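Local coordinates for protein chlamydomonas reinhardtii THB1 (Chlamydomonas reinhardtii, PDB 4XDI) that binds one heme group per subunit as a group I truncated hemoglobin and probably binds oxygen, at residues D8-R13 with Y59-S64. Sequence-based numbering, arbitrary orientation.
Sequences DSLYSR and YVFGGS
Asp8 spends its carboxylate on Ser64, one oxygen for each donor. The backbone N of Ser64 reaches Asp8 OD1 on the syn side at 2.8 Å, a fairly straight bond (163° at the hydrogen), while Ser64 OG gives its proton to Asp8 OD2, also at 2.8 Å, from above the carboxylate plane. With CG between the backbone N and the carbonyl carbon (chi1 60°), the Asp8 carboxylate comes up to Gly63, whose CA is 3.5 Å from Asp8 OD1. A CB on Gly63 would collide with both Asp8 OD1 and Ser9 N. A third hydrogen bond uses a carbonyl in the last part of helix 46-61: Leu10 N donates to Phe61 O at 2.7 Å. In this globin the helix carries the heme-binding Lys52, and Gly63, with its positive phi, is where the chain turns out of helical geometry, alongside the segment that leads to helix 17-33. One carbonyl further on, Gly62 O receives a CA-H...O contact from Ser9 CA (3.6 Å). Apolar groups pack beside the Leu10 bond: Leu10 CD1 lies 4.1 Å from Phe61 CD1, the two side chains crossing nearly at right angles, and Tyr11 sets ring atom CD1 3.3 Å from Phe61 O and CE1 3.6 Å from Phe61 CB, with Gly62 CA also against the ring. An alanine at Tyr11 is likely to leave Phe61 CB and Gly62 CA without their ring neighbour, opening a gap beside Phe61 O. Val20 of helix 17-33 touches both Tyr11 and Phe61.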
# COMPACT_ATOMS: atom_id res chain seq x y z
N ASP A 8 -3.52 12.68 -12.42
CA ASP A 8 -4.21 12.13 -11.26
C ASP A 8 -3.22 11.75 -10.14
O ASP A 8 -3.60 11.16 -9.12
CB ASP A 8 -5.08 10.94 -11.69
CG ASP A 8 -4.29 9.82 -12.32
OD1 ASP A 8 -3.22 10.10 -12.90
OD2 ASP A 8 -4.72 8.66 -12.20
N SER A 9 -1.96 12.13 -10.34
CA SER A 9 -0.92 12.03 -9.32
C SER A 9 -1.40 12.70 -8.04
O SER A 9 -1.88 13.83 -8.07
CB SER A 9 0.38 12.69 -9.81
OG SER A 9 1.43 12.62 -8.85
N LEU A 10 -1.30 11.99 -6.93
CA LEU A 10 -1.72 12.58 -5.65
C LEU A 10 -0.57 13.21 -4.90
O LEU A 10 -0.74 13.66 -3.76
CB LEU A 10 -2.39 11.52 -4.76
CG LEU A 10 -3.65 10.80 -5.26
CD1 LEU A 10 -4.18 9.92 -4.12
CD2 LEU A 10 -4.72 11.75 -5.71
N TYR A 11 0.60 13.25 -5.52
CA TYR A 11 1.78 13.70 -4.77
C TYR A 11 1.64 15.15 -4.32
O TYR A 11 1.91 15.48 -3.16
CB TYR A 11 3.05 13.55 -5.59
CG TYR A 11 3.64 12.17 -5.63
CD1 TYR A 11 2.86 11.04 -5.41
CD2 TYR A 11 4.98 11.99 -5.88
CE1 TYR A 11 3.42 9.75 -5.47
CE2 TYR A 11 5.55 10.74 -5.94
CZ TYR A 11 4.77 9.62 -5.74
OH TYR A 11 5.38 8.39 -5.81
N SER A 12 1.24 16.02 -5.25
CA SER A 12 1.16 17.45 -4.95
C SER A 12 0.19 17.72 -3.81
O SER A 12 0.51 18.44 -2.89
CB SER A 12 0.74 18.28 -6.17
OG SER A 12 0.80 19.67 -5.86
N ARG A 13 -1.00 17.12 -3.88
CA ARG A 13 -2.02 17.33 -2.87
C ARG A 13 -1.63 16.74 -1.51
O ARG A 13 -2.07 17.21 -0.47
CB ARG A 13 -3.35 16.75 -3.34
CG ARG A 13 -3.98 17.55 -4.48
CD ARG A 13 -5.01 16.72 -5.24
NE ARG A 13 -6.16 16.37 -4.41
CZ ARG A 13 -7.05 15.43 -4.74
NH1 ARG A 13 -6.90 14.75 -5.87
NH2 ARG A 13 -8.07 15.17 -3.94
N TYR A 59 1.95 3.07 -6.39
CA TYR A 59 0.63 2.49 -6.65
C TYR A 59 -0.48 3.33 -6.05
O TYR A 59 -1.48 3.63 -6.71
CB TYR A 59 0.51 1.07 -6.07
CG TYR A 59 -0.78 0.41 -6.50
CD1 TYR A 59 -1.96 0.59 -5.77
CD2 TYR A 59 -0.84 -0.36 -7.65
CE1 TYR A 59 -3.14 0.01 -6.17
CE2 TYR A 59 -2.02 -0.95 -8.06
CZ TYR A 59 -3.16 -0.76 -7.31
OH TYR A 59 -4.33 -1.35 -7.73
N VAL A 60 -0.33 3.71 -4.78
CA VAL A 60 -1.42 4.40 -4.10
C VAL A 60 -1.46 5.88 -4.47
O VAL A 60 -2.55 6.42 -4.72
CB VAL A 60 -1.32 4.24 -2.54
CG1 VAL A 60 -2.39 5.09 -1.87
CG2 VAL A 60 -1.51 2.80 -2.17
N PHE A 61 -0.31 6.55 -4.53
CA PHE A 61 -0.33 8.02 -4.74
C PHE A 61 0.18 8.52 -6.10
O PHE A 61 0.06 9.71 -6.40
CB PHE A 61 0.48 8.69 -3.63
CG PHE A 61 -0.01 8.35 -2.25
CD1 PHE A 61 -1.03 9.07 -1.66
CD2 PHE A 61 0.55 7.28 -1.55
CE1 PHE A 61 -1.49 8.75 -0.38
CE2 PHE A 61 0.10 6.94 -0.28
CZ PHE A 61 -0.92 7.69 0.31
N GLY A 62 0.75 7.63 -6.91
CA GLY A 62 1.46 8.07 -8.11
C GLY A 62 0.63 8.45 -9.33
O GLY A 62 1.09 9.20 -10.22
N GLY A 63 -0.60 7.95 -9.38
CA GLY A 63 -1.48 8.22 -10.51
C GLY A 63 -1.25 7.32 -11.72
O GLY A 63 -0.45 6.38 -11.68
N SER A 64 -1.97 7.62 -12.80
CA SER A 64 -1.92 6.84 -14.03
C SER A 64 -0.50 6.67 -14.58
O SER A 64 0.20 7.64 -14.83
CB SER A 64 -2.80 7.49 -15.10
OG SER A 64 -4.16 7.53 -14.71